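Local coordinates for putative capsid protein of prophage (Escherichia coli CFT073, PDB 3BQW) that probably serves as a prophage-encoded major capsid protein of the phage capsid protein E family, forming part of the viral shell, at residues A[43-47]-A[294-299]; A[83-88]-A[151-156]; A[176-180]-A[192-196]; A[183-189]-A[217-223]. All blocks are in the same frame, centred on the assembly; numbering follows the deposited sequence.

Contact 1 of 4, residues A[43-47]-A[294-299]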
loop_
_atom_site.group_PDB
_atom_site.type_symbol
_atom_site.label_atom_id
_atom_site.label_comp_id
_atom_site.label_asym_id
_atom_site.label_seq_id
_atom_site.Cartn_x
_atom_site.Cartn_y
_atom_site.Cartn_z
ATOM N N SER A 43 4.312 16.410 13.078
ATOM C CA SER A 43 5.387 16.702 14.031
ATOM C C SER A 43 5.060 16.135 15.401
ATOM O O SER A 43 5.836 16.260 16.352
ATOM C CB SER A 43 5.583 18.214 14.138
ATOM O OG SER A 43 4.303 18.824 14.340
ATOM N N THR A 44 3.883 15.547 15.510
ATOM C CA THR A 44 3.519 14.746 16.679
ATOM C C THR A 44 3.645 13.244 16.344
ATOM O O THR A 44 3.559 12.819 15.179
ATOM C CB THR A 44 2.111 15.086 17.139
ATOM O OG1 THR A 44 1.216 14.999 16.024
ATOM C CG2 THR A 44 2.061 16.518 17.705
ATOM N N GLN A 45 3.882 12.464 17.385
ATOM C CA GLN A 45 3.990 11.027 17.284
ATOM C C GLN A 45 2.733 10.459 16.696
ATOM O O GLN A 45 2.795 9.606 15.814
ATOM C CB GLN A 45 4.204 10.422 18.657
ATOM C CG GLN A 45 4.340 8.927 18.646
ATOM C CD GLN A 45 4.507 8.362 20.049
ATOM O OE1 GLN A 45 4.241 9.045 21.038
ATOM N NE2 GLN A 45 4.940 7.109 20.137
ATOM N N ASN A 46 1.595 10.921 17.213
ATOM C CA ASN A 46 0.309 10.503 16.729
ATOM C C ASN A 46 -0.191 11.385 15.617
ATOM O O ASN A 46 0.099 12.570 15.564
ATOM C CB ASN A 46 -0.717 10.490 17.862
ATOM C CG ASN A 46 -0.338 9.538 18.955
ATOM O OD1 ASN A 46 -0.529 9.807 20.135
ATOM N ND2 ASN A 46 0.236 8.428 18.568
ATOM N N ILE A 47 -0.969 10.765 14.741
ATOM C CA ILE A 47 -1.650 11.444 13.658
ATOM C C ILE A 47 -2.847 12.172 14.254
ATOM O O ILE A 47 -3.708 11.556 14.888
ATOM C CB ILE A 47 -2.148 10.452 12.561
ATOM C CG1 ILE A 47 -1.003 9.607 11.986
ATOM C CG2 ILE A 47 -2.895 11.200 11.448
ATOM C CD1 ILE A 47 0.155 10.419 11.577
ATOM N N ALA A 294 -0.789 9.202 6.035
ATOM C CA ALA A 294 -0.388 10.096 7.100
ATOM C C ALA A 294 0.813 9.480 7.781
ATOM O O ALA A 294 0.846 8.271 8.038
ATOM C CB ALA A 294 -1.537 10.302 8.098
ATOM N N TYR A 295 1.802 10.308 8.079
ATOM C CA TYR A 295 3.023 9.842 8.753
ATOM C C TYR A 295 3.147 10.500 10.132
ATOM O O TYR A 295 3.141 11.727 10.245
ATOM C CB TYR A 295 4.248 10.156 7.897
ATOM C CG TYR A 295 4.285 9.355 6.624
ATOM C CD1 TYR A 295 5.070 8.206 6.519
ATOM C CD2 TYR A 295 3.516 9.737 5.514
ATOM C CE1 TYR A 295 5.082 7.445 5.323
ATOM C CE2 TYR A 295 3.548 9.012 4.337
ATOM C CZ TYR A 295 4.330 7.861 4.247
ATOM O OH TYR A 295 4.331 7.131 3.073
ATOM N N GLY A 296 3.258 9.682 11.173
ATOM C CA GLY A 296 3.522 10.196 12.487
ATOM C C GLY A 296 4.966 10.617 12.535
ATOM O O GLY A 296 5.755 10.226 11.680
ATOM N N ALA A 297 5.308 11.420 13.533
ATOM C CA ALA A 297 6.702 11.857 13.740
ATOM C C ALA A 297 7.677 10.694 13.932
ATOM O O ALA A 297 7.363 9.681 14.559
ATOM C CB ALA A 297 6.820 12.830 14.942
ATOM N N ILE A 298 8.876 10.892 13.403
ATOM C CA ILE A 298 9.994 10.005 13.656
ATOM C C ILE A 298 10.407 10.177 15.117
ATOM O O ILE A 298 10.505 11.312 15.605
ATOM C CB ILE A 298 11.166 10.322 12.739
ATOM C CG1 ILE A 298 10.721 10.314 11.266
ATOM C CG2 ILE A 298 12.307 9.334 12.988
ATOM C CD1 ILE A 298 10.390 8.932 10.745
ATOM N N MET A 299 10.616 9.057 15.810
ATOM C CA MET A 299 10.816 9.056 17.258
ATOM C C MET A 299 12.263 8.710 17.678
ATOM O O MET A 299 12.582 8.747 18.863
ATOM C CB MET A 299 9.790 8.137 17.954
ATOM C CG MET A 299 8.359 8.727 17.985
ATOM S SD MET A 299 8.194 10.447 18.640
ATOM C CE MET A 299 8.034 10.074 20.388
HETATM O O HOH W 1 5.102 8.196 15.347
#
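Ile-47 carries CG1 beside its backbone N (chi1 -57°), and a second bend at chi2 lowers CD1 onto the peptide joining Tyr-295 to Gly-296, 3.2 Å from Gly-296 N. Gln-45 instead sets CG anti to its backbone N (chi1 -179°) and extends past Met-299, its chain stretched beyond CG. In this mixed sheet, the loop joining strands 38-41 and 47-48 folds beside the C-terminal part of strand 292-295, the parallel partner of 38-41, and the residues that follow it. Ile-47 also lays CG2 against Ala-294 CB at 3.7 Å, forming the buried end of the contact. At the centre the backbones meet directly. Ala-297 N donates to Thr-44 O over 2.8 Å, a fairly straight bond (162° at the hydrogen) that reaches the oxygen from above its carbonyl plane. Gly-296 CA adds a CH contact of 3.5 Å to Gln-45 O. The loop is braced from within by Thr-44 OG1, which donates to Asn-46 O. Toward the surface the Gln-45 and Met-299 chains cross at about a right angle, with Met-299 CE 3.9 Å from Gln-45 CD. Strand 327-338 adds backbone bonds to Ala-294 and Gly-296. One water closes the gap by donating to both Gln-45 O, at 2.7 Å, and Ala-297 O, at 2.8 Å.

Contact 2 of 4, residues A[83-88]-A[151-156]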
loop_
_atom_site.group_PDB
_atom_site.type_symbol
_atom_site.label_atom_id
_atom_site.label_comp_id
_atom_site.label_asym_id
_atom_site.label_seq_id
_atom_site.Cartn_x
_atom_site.Cartn_y
_atom_site.Cartn_z
ATOM N N LYS A 83 -2.847 6.434 16.510
ATOM C CA LYS A 83 -1.476 6.019 16.782
ATOM C C LYS A 83 -1.002 5.120 15.630
ATOM O O LYS A 83 -1.542 4.064 15.410
ATOM C CB LYS A 83 -1.398 5.313 18.145
ATOM C CG LYS A 83 0.022 4.835 18.579
ATOM C CD LYS A 83 1.061 5.952 18.917
ATOM C CE LYS A 83 2.516 5.525 18.619
ATOM N NZ LYS A 83 2.783 4.834 17.248
ATOM N N PRO A 84 -0.038 5.588 14.824
ATOM C CA PRO A 84 0.431 4.737 13.724
ATOM C C PRO A 84 1.325 3.564 14.166
ATOM O O PRO A 84 1.915 3.605 15.224
ATOM C CB PRO A 84 1.202 5.711 12.854
ATOM C CG PRO A 84 1.754 6.701 13.843
ATOM C CD PRO A 84 0.639 6.898 14.834
ATOM N N GLY A 85 1.380 2.518 13.350
ATOM C CA GLY A 85 2.321 1.432 13.552
ATOM C C GLY A 85 3.716 1.929 13.199
ATOM O O GLY A 85 3.980 2.277 12.058
ATOM N N TYR A 86 4.598 1.978 14.187
ATOM C CA TYR A 86 5.953 2.441 13.980
ATOM C C TYR A 86 6.803 1.321 13.417
ATOM O O TYR A 86 6.813 0.204 13.945
ATOM C CB TYR A 86 6.558 2.949 15.281
ATOM C CG TYR A 86 7.737 3.848 15.079
ATOM C CD1 TYR A 86 7.558 5.212 14.914
ATOM C CD2 TYR A 86 9.048 3.339 15.088
ATOM C CE1 TYR A 86 8.625 6.045 14.749
ATOM C CE2 TYR A 86 10.135 4.174 14.917
ATOM C CZ TYR A 86 9.919 5.532 14.753
ATOM O OH TYR A 86 10.963 6.420 14.595
ATOM N N MET A 87 7.512 1.637 12.336
ATOM C CA MET A 87 8.359 0.694 11.640
ATOM C C MET A 87 9.815 1.175 11.648
ATOM O O MET A 87 10.108 2.389 11.525
ATOM C CB MET A 87 7.874 0.540 10.188
ATOM C CG MET A 87 6.422 0.133 9.978
ATOM S SD MET A 87 6.025 -0.089 8.191
ATOM C CE MET A 87 6.841 -1.633 8.039
ATOM N N LYS A 88 10.729 0.215 11.781
ATOM C CA LYS A 88 12.159 0.486 11.677
ATOM C C LYS A 88 12.977 -0.748 11.270
ATOM O O LYS A 88 13.892 -1.155 11.968
ATOM C CB LYS A 88 12.701 1.136 12.952
ATOM C CG LYS A 88 12.441 0.398 14.246
ATOM C CD LYS A 88 13.071 1.206 15.370
ATOM C CE LYS A 88 12.896 0.566 16.735
ATOM N NZ LYS A 88 13.459 -0.805 16.791
ATOM N N ILE A 151 -3.563 -2.454 13.743
ATOM C CA ILE A 151 -2.350 -1.668 13.883
ATOM C C ILE A 151 -1.469 -2.267 14.985
ATOM O O ILE A 151 -1.924 -2.510 16.105
ATOM C CB ILE A 151 -2.686 -0.176 14.184
ATOM C CG1 ILE A 151 -3.661 0.402 13.132
ATOM C CG2 ILE A 151 -1.404 0.690 14.324
ATOM C CD1 ILE A 151 -3.283 0.132 11.652
ATOM N N GLU A 152 -0.209 -2.512 14.632
ATOM C CA GLU A 152 0.827 -2.971 15.556
ATOM C C GLU A 152 2.113 -2.162 15.320
ATOM O O GLU A 152 2.351 -1.655 14.221
ATOM C CB GLU A 152 1.154 -4.456 15.352
ATOM C CG GLU A 152 0.176 -5.240 14.473
ATOM C CD GLU A 152 0.528 -6.730 14.367
ATOM O OE1 GLU A 152 1.643 -7.118 14.810
ATOM O OE2 GLU A 152 -0.325 -7.509 13.864
ATOM N N GLY A 153 2.962 -2.076 16.337
ATOM C CA GLY A 153 4.228 -1.373 16.174
ATOM C C GLY A 153 5.038 -1.228 17.440
ATOM O O GLY A 153 4.630 -1.659 18.519
ATOM N N GLU A 154 6.199 -0.605 17.291
ATOM C CA GLU A 154 7.110 -0.365 18.409
ATOM C C GLU A 154 6.394 0.523 19.424
ATOM O O GLU A 154 5.879 1.600 19.073
ATOM C CB GLU A 154 8.417 0.324 17.927
ATOM C CG GLU A 154 9.070 -0.264 16.634
ATOM C CD GLU A 154 9.666 -1.666 16.828
ATOM O OE1 GLU A 154 10.169 -1.950 17.959
ATOM O OE2 GLU A 154 9.636 -2.468 15.847
ATOM N N GLY A 155 6.325 0.061 20.667
ATOM C CA GLY A 155 5.841 0.891 21.768
ATOM C C GLY A 155 4.338 1.059 21.925
ATOM O O GLY A 155 3.893 1.788 22.816
ATOM N N ILE A 156 3.535 0.412 21.082
ATOM C CA ILE A 156 2.085 0.422 21.297
ATOM C C ILE A 156 1.573 -0.985 21.458
ATOM O O ILE A 156 2.259 -1.949 21.122
ATOM C CB ILE A 156 1.307 1.129 20.158
ATOM C CG1 ILE A 156 1.332 0.304 18.848
ATOM C CG2 ILE A 156 1.858 2.533 19.969
ATOM C CD1 ILE A 156 0.519 0.921 17.706
HETATM O O HOH W 2 3.871 1.841 17.085
HETATM O O HOH W 3 9.886 -2.393 12.524
#
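Glu-154 reaches from a type II beta turn, Gly-153 to Ile-156, to the backbone of Tyr-86 to Lys-88. Its CB lies beside Tyr-86 CB and CD2. CG, placed beside the backbone N by chi1 (-45°), approaches the Tyr-86 ring at its edge, 3.9 Å from CD2, and sits close to Tyr-86 O as well. Beyond a bend at chi2, CD comes near the end of the Lys-88 chain, which crosses it at about a right angle, and the carboxylate plane stands 78° from the tyrosine ring. At the tip, OE1 forms a long salt bridge of 3.7 Å with Lys-88 NZ, while OE2 accepts a weak bond from a water that is itself held by Lys-88 N. The backbone link is also weak: Glu-154 N donates to Tyr-86 O over 3.5 Å. A second water is better placed, accepting from Tyr-86 N at 3.0 Å and from Lys-83 NZ, and donating to Glu-154 O at 2.8 Å. Ile-156 CG2 presses tightly against the bent aliphatic chain of Lys-83, 3.3 Å from Lys-83 CG. Farther in, Ile-151 CG2 packs 3.5 Å from Gly-85 N, and Gly-85 CA comes within 3.2 Å of Glu-152 O. The turn belongs to the connection between antiparallel strands 148-151 and 159-162, and the tyrosine hydroxyl is engaged outside it by Met-299 N. With its direct polar links long or weak and its shorter ones running through water, this surface junction probably depends more on packing and bound solvent than on charge.

Contact 3 of 4, residues A[176-180]-A[192-196]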
loop_
_atom_site.group_PDB
_atom_site.type_symbol
_atom_site.label_atom_id
_atom_site.label_comp_id
_atom_site.label_asym_id
_atom_site.label_seq_id
_atom_site.Cartn_x
_atom_site.Cartn_y
_atom_site.Cartn_z
ATOM N N GLY A 176 -26.196 -14.363 -3.176
ATOM C CA GLY A 176 -27.054 -14.091 -4.320
ATOM C C GLY A 176 -26.695 -14.940 -5.515
ATOM O O GLY A 176 -26.532 -16.155 -5.396
ATOM N N LYS A 177 -26.544 -14.268 -6.653
ATOM C CA LYS A 177 -26.242 -14.882 -7.932
ATOM C C LYS A 177 -24.741 -15.135 -8.090
ATOM O O LYS A 177 -23.946 -14.205 -8.104
ATOM C CB LYS A 177 -26.758 -13.940 -9.025
ATOM C CG LYS A 177 -26.586 -14.412 -10.452
ATOM C CD LYS A 177 -27.296 -13.484 -11.469
ATOM C CE LYS A 177 -28.818 -13.489 -11.304
ATOM N NZ LYS A 177 -29.495 -12.923 -12.514
ATOM N N LYS A 178 -24.355 -16.403 -8.172
ATOM C CA LYS A 178 -22.963 -16.785 -8.409
ATOM C C LYS A 178 -22.611 -16.822 -9.905
ATOM O O LYS A 178 -23.308 -17.428 -10.705
ATOM C CB LYS A 178 -22.683 -18.162 -7.822
ATOM C CG LYS A 178 -22.919 -18.302 -6.345
ATOM C CD LYS A 178 -22.266 -19.585 -5.857
ATOM C CE LYS A 178 -22.712 -19.967 -4.457
ATOM N NZ LYS A 178 -22.184 -21.320 -4.077
ATOM N N TRP A 179 -21.492 -16.215 -10.268
ATOM C CA TRP A 179 -21.029 -16.235 -11.663
ATOM C C TRP A 179 -20.685 -17.630 -12.163
ATOM O O TRP A 179 -20.898 -17.943 -13.330
ATOM C CB TRP A 179 -19.820 -15.310 -11.844
ATOM C CG TRP A 179 -20.175 -13.898 -12.117
ATOM C CD1 TRP A 179 -21.405 -13.405 -12.390
ATOM C CD2 TRP A 179 -19.272 -12.791 -12.224
ATOM N NE1 TRP A 179 -21.350 -12.059 -12.610
ATOM C CE2 TRP A 179 -20.046 -11.652 -12.531
ATOM C CE3 TRP A 179 -17.888 -12.645 -12.069
ATOM C CZ2 TRP A 179 -19.491 -10.393 -12.689
ATOM C CZ3 TRP A 179 -17.338 -11.391 -12.218
ATOM C CH2 TRP A 179 -18.134 -10.278 -12.510
ATOM N N SER A 180 -20.153 -18.461 -11.278
ATOM C CA SER A 180 -19.758 -19.811 -11.626
ATOM C C SER A 180 -20.969 -20.631 -12.131
ATOM O O SER A 180 -20.811 -21.548 -12.918
ATOM C CB SER A 180 -19.108 -20.480 -10.413
ATOM O OG SER A 180 -20.058 -20.622 -9.366
ATOM N N ASP A 192 -24.789 -7.352 -13.242
ATOM C CA ASP A 192 -24.367 -7.610 -11.867
ATOM C C ASP A 192 -23.417 -6.532 -11.391
ATOM O O ASP A 192 -23.533 -6.045 -10.262
ATOM C CB ASP A 192 -23.691 -8.956 -11.748
ATOM C CG ASP A 192 -24.553 -10.097 -12.244
ATOM O OD1 ASP A 192 -25.753 -10.170 -11.918
ATOM O OD2 ASP A 192 -24.014 -10.925 -12.983
ATOM N N ILE A 193 -22.465 -6.157 -12.243
ATOM C CA ILE A 193 -21.477 -5.135 -11.874
ATOM C C ILE A 193 -22.199 -3.828 -11.561
ATOM O O ILE A 193 -21.888 -3.172 -10.571
ATOM C CB ILE A 193 -20.394 -4.955 -12.963
ATOM C CG1 ILE A 193 -19.501 -6.204 -13.027
ATOM C CG2 ILE A 193 -19.563 -3.725 -12.688
ATOM C CD1 ILE A 193 -18.776 -6.387 -14.329
ATOM N N GLU A 194 -23.183 -3.478 -12.395
ATOM C CA GLU A 194 -24.013 -2.298 -12.174
ATOM C C GLU A 194 -24.720 -2.389 -10.841
ATOM O O GLU A 194 -24.744 -1.431 -10.082
ATOM C CB GLU A 194 -25.042 -2.153 -13.302
ATOM C CG GLU A 194 -24.495 -1.511 -14.571
ATOM C CD GLU A 194 -24.307 0.004 -14.461
ATOM O OE1 GLU A 194 -24.563 0.569 -13.381
ATOM O OE2 GLU A 194 -23.892 0.642 -15.459
ATOM N N LEU A 195 -25.299 -3.552 -10.560
ATOM C CA LEU A 195 -25.914 -3.820 -9.267
ATOM C C LEU A 195 -24.947 -3.606 -8.106
ATOM O O LEU A 195 -25.314 -2.984 -7.121
ATOM C CB LEU A 195 -26.534 -5.237 -9.216
ATOM C CG LEU A 195 -27.963 -5.322 -9.760
ATOM C CD1 LEU A 195 -28.379 -6.790 -10.104
ATOM C CD2 LEU A 195 -28.957 -4.702 -8.785
ATOM N N TYR A 196 -23.716 -4.116 -8.211
ATOM C CA TYR A 196 -22.734 -3.922 -7.122
ATOM C C TYR A 196 -22.372 -2.449 -6.956
ATOM O O TYR A 196 -22.252 -1.951 -5.835
ATOM C CB TYR A 196 -21.458 -4.745 -7.338
ATOM C CG TYR A 196 -21.685 -6.188 -7.683
ATOM C CD1 TYR A 196 -22.696 -6.931 -7.066
ATOM C CD2 TYR A 196 -20.892 -6.821 -8.623
ATOM C CE1 TYR A 196 -22.915 -8.248 -7.411
ATOM C CE2 TYR A 196 -21.103 -8.163 -8.961
ATOM C CZ TYR A 196 -22.111 -8.855 -8.352
ATOM O OH TYR A 196 -22.319 -10.168 -8.680
HETATM O O HOH W 4 -24.234 -11.579 -7.530
HETATM O O HOH W 5 -27.883 -10.386 -13.402
#
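The loop before helix 190-198 passes the helix at a distance, the nearest alpha carbons being Lys-177 CA and Asp-192 CA at 8.5 Å, and side chains and two waters span the gap. Trp-179 offers its pyrrole edge: NE1 donates to Asp-192 OD2 over 2.9 Å, with 158° at the hydrogen. OD2 lies in the plane of the indole, whereas the carboxylate as a whole is turned 49° against it. The exact place of OD2 is less sure, because it is modelled too close to a carbon of His-187. Asp-192 sends CG toward the loop by setting it beside its own backbone N (chi1 -56°), leaving OD1 to face Lys-177. The charged atoms Lys-177 NZ and Asp-192 OD1 are 4.7 Å apart, and a water bridges them, donating to OD1 at 2.6 Å and accepting from NZ at 3.1 Å. One helical turn on, Tyr-196 OH receives a second water at 2.6 Å, which also donates to Lys-177 O; the hydroxyl bonds to Gln-173 OE1 too. The Tyr-196 ring has Asp-192 O over the centre of one face. At the benzene end of the indole, Ile-193 CG1 packs 4.2 Å from Trp-179 CZ2 near the ring plane. Phe-220 meets the indole edge-to-face, and Thr-216 and Leu-217 of helix 211-218 also pack on it. As modelled, the buried indole N-H finds its acceptor in a carboxylate whose negative charge would probably be favoured by the nearby lysine and the donating water.

Contact 4 of 4, residues A[183-189]-A[217-223]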
loop_
_atom_site.group_PDB
_atom_site.type_symbol
_atom_site.label_atom_id
_atom_site.label_comp_id
_atom_site.label_asym_id
_atom_site.label_seq_id
_atom_site.Cartn_x
_atom_site.Cartn_y
_atom_site.Cartn_z
ATOM N N ASP A 183 -24.807 -19.023 -17.226
ATOM C CA ASP A 183 -24.595 -19.503 -18.569
ATOM C C ASP A 183 -23.661 -18.514 -19.231
ATOM O O ASP A 183 -24.021 -17.361 -19.472
ATOM C CB ASP A 183 -25.932 -19.606 -19.335
ATOM C CG ASP A 183 -25.763 -20.112 -20.765
ATOM O OD1 ASP A 183 -24.623 -20.240 -21.252
ATOM O OD2 ASP A 183 -26.788 -20.379 -21.416
ATOM N N LYS A 184 -22.454 -18.989 -19.506
ATOM C CA LYS A 184 -21.383 -18.178 -20.053
ATOM C C LYS A 184 -21.668 -17.681 -21.457
ATOM O O LYS A 184 -21.101 -16.682 -21.888
ATOM C CB LYS A 184 -20.080 -18.982 -20.038
ATOM C CG LYS A 184 -19.616 -19.399 -18.634
ATOM C CD LYS A 184 -19.628 -18.236 -17.655
ATOM C CE LYS A 184 -18.864 -18.565 -16.375
ATOM N NZ LYS A 184 -19.691 -19.429 -15.496
ATOM N N GLU A 185 -22.563 -18.365 -22.166
ATOM C CA GLU A 185 -22.976 -17.914 -23.483
ATOM C C GLU A 185 -24.036 -16.820 -23.440
ATOM O O GLU A 185 -24.111 -16.018 -24.359
ATOM C CB GLU A 185 -23.469 -19.104 -24.307
ATOM C CG GLU A 185 -22.393 -20.131 -24.528
ATOM C CD GLU A 185 -21.322 -19.639 -25.484
ATOM O OE1 GLU A 185 -21.649 -19.433 -26.677
ATOM O OE2 GLU A 185 -20.162 -19.467 -25.057
ATOM N N THR A 186 -24.849 -16.765 -22.392
ATOM C CA THR A 186 -26.037 -15.898 -22.421
ATOM C C THR A 186 -26.138 -14.838 -21.333
ATOM O O THR A 186 -26.884 -13.870 -21.473
ATOM C CB THR A 186 -27.331 -16.731 -22.413
ATOM O OG1 THR A 186 -27.435 -17.451 -21.179
ATOM C CG2 THR A 186 -27.343 -17.709 -23.597
ATOM N N HIS A 187 -25.387 -15.000 -20.259
ATOM C CA HIS A 187 -25.458 -14.061 -19.149
ATOM C C HIS A 187 -24.698 -12.759 -19.437
ATOM O O HIS A 187 -23.605 -12.774 -20.012
ATOM C CB HIS A 187 -24.923 -14.719 -17.894
ATOM C CG HIS A 187 -25.268 -13.975 -16.656
ATOM N ND1 HIS A 187 -24.317 -13.335 -15.881
ATOM C CD2 HIS A 187 -26.467 -13.726 -16.080
ATOM C CE1 HIS A 187 -24.924 -12.738 -14.869
ATOM N NE2 HIS A 187 -26.228 -12.959 -14.967
ATOM N N TYR A 188 -25.315 -11.637 -19.062
ATOM C CA TYR A 188 -24.698 -10.321 -19.161
ATOM C C TYR A 188 -24.140 -9.924 -17.800
ATOM O O TYR A 188 -24.879 -9.422 -16.956
ATOM C CB TYR A 188 -25.717 -9.295 -19.657
ATOM C CG TYR A 188 -26.129 -9.520 -21.099
ATOM C CD1 TYR A 188 -25.566 -8.770 -22.128
ATOM C CD2 TYR A 188 -27.066 -10.494 -21.438
ATOM C CE1 TYR A 188 -25.926 -8.980 -23.451
ATOM C CE2 TYR A 188 -27.438 -10.707 -22.762
ATOM C CZ TYR A 188 -26.863 -9.945 -23.762
ATOM O OH TYR A 188 -27.228 -10.144 -25.072
ATOM N N PRO A 189 -22.829 -10.164 -17.567
ATOM C CA PRO A 189 -22.252 -9.835 -16.261
ATOM C C PRO A 189 -22.216 -8.344 -15.918
ATOM O O PRO A 189 -22.135 -8.010 -14.745
ATOM C CB PRO A 189 -20.832 -10.435 -16.338
ATOM C CG PRO A 189 -20.527 -10.505 -17.747
ATOM C CD PRO A 189 -21.818 -10.760 -18.465
ATOM N N LEU A 217 -14.857 -13.408 -15.387
ATOM C CA LEU A 217 -15.440 -12.329 -16.173
ATOM C C LEU A 217 -15.176 -12.510 -17.659
ATOM O O LEU A 217 -16.067 -12.350 -18.480
ATOM C CB LEU A 217 -14.918 -10.976 -15.694
ATOM C CG LEU A 217 -15.505 -9.715 -16.380
ATOM C CD1 LEU A 217 -17.056 -9.715 -16.379
ATOM C CD2 LEU A 217 -14.964 -8.458 -15.717
ATOM N N ARG A 218 -13.946 -12.881 -17.979
ATOM C CA ARG A 218 -13.491 -13.175 -19.347
ATOM C C ARG A 218 -14.231 -14.327 -20.012
ATOM O O ARG A 218 -14.413 -14.347 -21.232
ATOM C CB ARG A 218 -11.993 -13.542 -19.253
ATOM C CG ARG A 218 -11.133 -13.166 -20.394
ATOM C CD ARG A 218 -9.656 -13.419 -20.033
ATOM N NE ARG A 218 -9.408 -14.841 -19.746
ATOM C CZ ARG A 218 -8.534 -15.300 -18.850
ATOM N NH1 ARG A 218 -7.803 -14.472 -18.133
ATOM N NH2 ARG A 218 -8.401 -16.602 -18.664
ATOM N N SER A 219 -14.630 -15.316 -19.219
ATOM C CA SER A 219 -15.315 -16.502 -19.754
ATOM C C SER A 219 -16.734 -16.228 -20.261
ATOM O O SER A 219 -17.323 -17.075 -20.925
ATOM C CB SER A 219 -15.367 -17.612 -18.703
ATOM O OG SER A 219 -16.270 -17.299 -17.656
ATOM N N PHE A 220 -17.279 -15.057 -19.948
ATOM C CA PHE A 220 -18.593 -14.656 -20.454
ATOM C C PHE A 220 -18.478 -14.052 -21.840
ATOM O O PHE A 220 -17.933 -12.972 -22.003
ATOM C CB PHE A 220 -19.255 -13.620 -19.548
ATOM C CG PHE A 220 -19.728 -14.164 -18.234
ATOM C CD1 PHE A 220 -20.908 -14.885 -18.153
ATOM C CD2 PHE A 220 -19.025 -13.906 -17.064
ATOM C CE1 PHE A 220 -21.356 -15.379 -16.932
ATOM C CE2 PHE A 220 -19.471 -14.390 -15.846
ATOM C CZ PHE A 220 -20.638 -15.139 -15.790
ATOM N N LYS A 221 -19.043 -14.749 -22.823
ATOM C CA LYS A 221 -19.195 -14.246 -24.197
ATOM C C LYS A 221 -19.727 -12.799 -24.251
ATOM O O LYS A 221 -19.284 -11.994 -25.069
ATOM C CB LYS A 221 -20.141 -15.168 -24.966
ATOM C CG LYS A 221 -20.009 -15.124 -26.487
ATOM C CD LYS A 221 -21.205 -15.833 -27.156
ATOM C CE LYS A 221 -20.908 -16.194 -28.614
ATOM N NZ LYS A 221 -20.037 -17.409 -28.761
ATOM N N LYS A 222 -20.676 -12.484 -23.371
ATOM C CA LYS A 222 -21.301 -11.174 -23.363
ATOM C C LYS A 222 -20.398 -10.115 -22.750
ATOM O O LYS A 222 -20.537 -8.938 -23.068
ATOM C CB LYS A 222 -22.660 -11.216 -22.648
ATOM C CG LYS A 222 -23.661 -12.201 -23.258
ATOM C CD LYS A 222 -23.864 -11.961 -24.737
ATOM C CE LYS A 222 -24.997 -12.823 -25.293
ATOM N NZ LYS A 222 -24.844 -12.960 -26.770
ATOM N N PHE A 223 -19.463 -10.511 -21.892
ATOM C CA PHE A 223 -18.413 -9.581 -21.500
ATOM C C PHE A 223 -17.473 -9.300 -22.682
ATOM O O PHE A 223 -17.149 -8.146 -22.943
ATOM C CB PHE A 223 -17.614 -10.065 -20.281
ATOM C CG PHE A 223 -16.305 -9.368 -20.129
ATOM C CD1 PHE A 223 -16.260 -8.061 -19.678
ATOM C CD2 PHE A 223 -15.119 -9.989 -20.512
ATOM C CE1 PHE A 223 -15.048 -7.389 -19.567
ATOM C CE2 PHE A 223 -13.894 -9.323 -20.394
ATOM C CZ PHE A 223 -13.866 -8.026 -19.927
HETATM O O HOH W 6 -22.055 -14.275 -21.497
#
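Phe-220, at the N-cap position of helix 221-226, is clasped between Lys-184 and Pro-189 of a loop that contains an Asx turn at Asp-183, in which Asp-183 OD1 accepts from Glu-185 N. Over the ring faces, Lys-184 CD makes a CH-pi contact on one side, 3.7 Å from the centroid of the Phe-220 ring, and Pro-189 lies on the opposite side. Lys-222 sets CG beside its backbone N (chi1 -58°) and bends at chi2, laying its chain across Tyr-188 with CG 3.9 Å from the ring centroid and only 7° off the normal. Apolar packing adds Pro-189 CG, which touches Leu-217 CD1 at 3.8 Å and Phe-223 CB at 3.9 Å, closing the buried side toward strand 206-209. Among the hydrogen bonds, Lys-221 N donates to Lys-184 O over 3.0 Å, and a water donates to both Lys-184 O and His-187 O while accepting from Lys-222 N, so solvent ties the first turn of the helix to the loop. Charge contributes at the rim, where Lys-221 NZ and Glu-185 OE1 form a salt bridge of 3.3 Å whose hydrogen bond is weak. The ammonium of Lys-184 passes beyond the contact to Trp-179 O. The rings of His-187 and Phe-220 lie obliquely, with His-187 ND1, buried and without a polar partner in the model, 3.7 Å from Phe-220 CE1.

The four contacts form two clusters whose members touch. Contacts 1 and 2 have centres 11 Å apart and meet through Met-299 N and Tyr-86 OH; each also has residues packed on strand 327-338. Contacts 3 and 4, centred 12 Å apart, share the loop leading into helix 190-198 and alternate along the chain, joined by Trp-179 and Phe-220. Centres of contacts 1 and 3 lie about 42 Å apart, on opposite sides of the chain's centre. Contact 3, buried, is built round an indole-carboxylate pair and two bridging waters; contact 2 is at the surface, with long or water-mediated polar links. Contacts 1 and 4 are partly buried, the former mainly backbone closure, the latter aromatic and aliphatic packing.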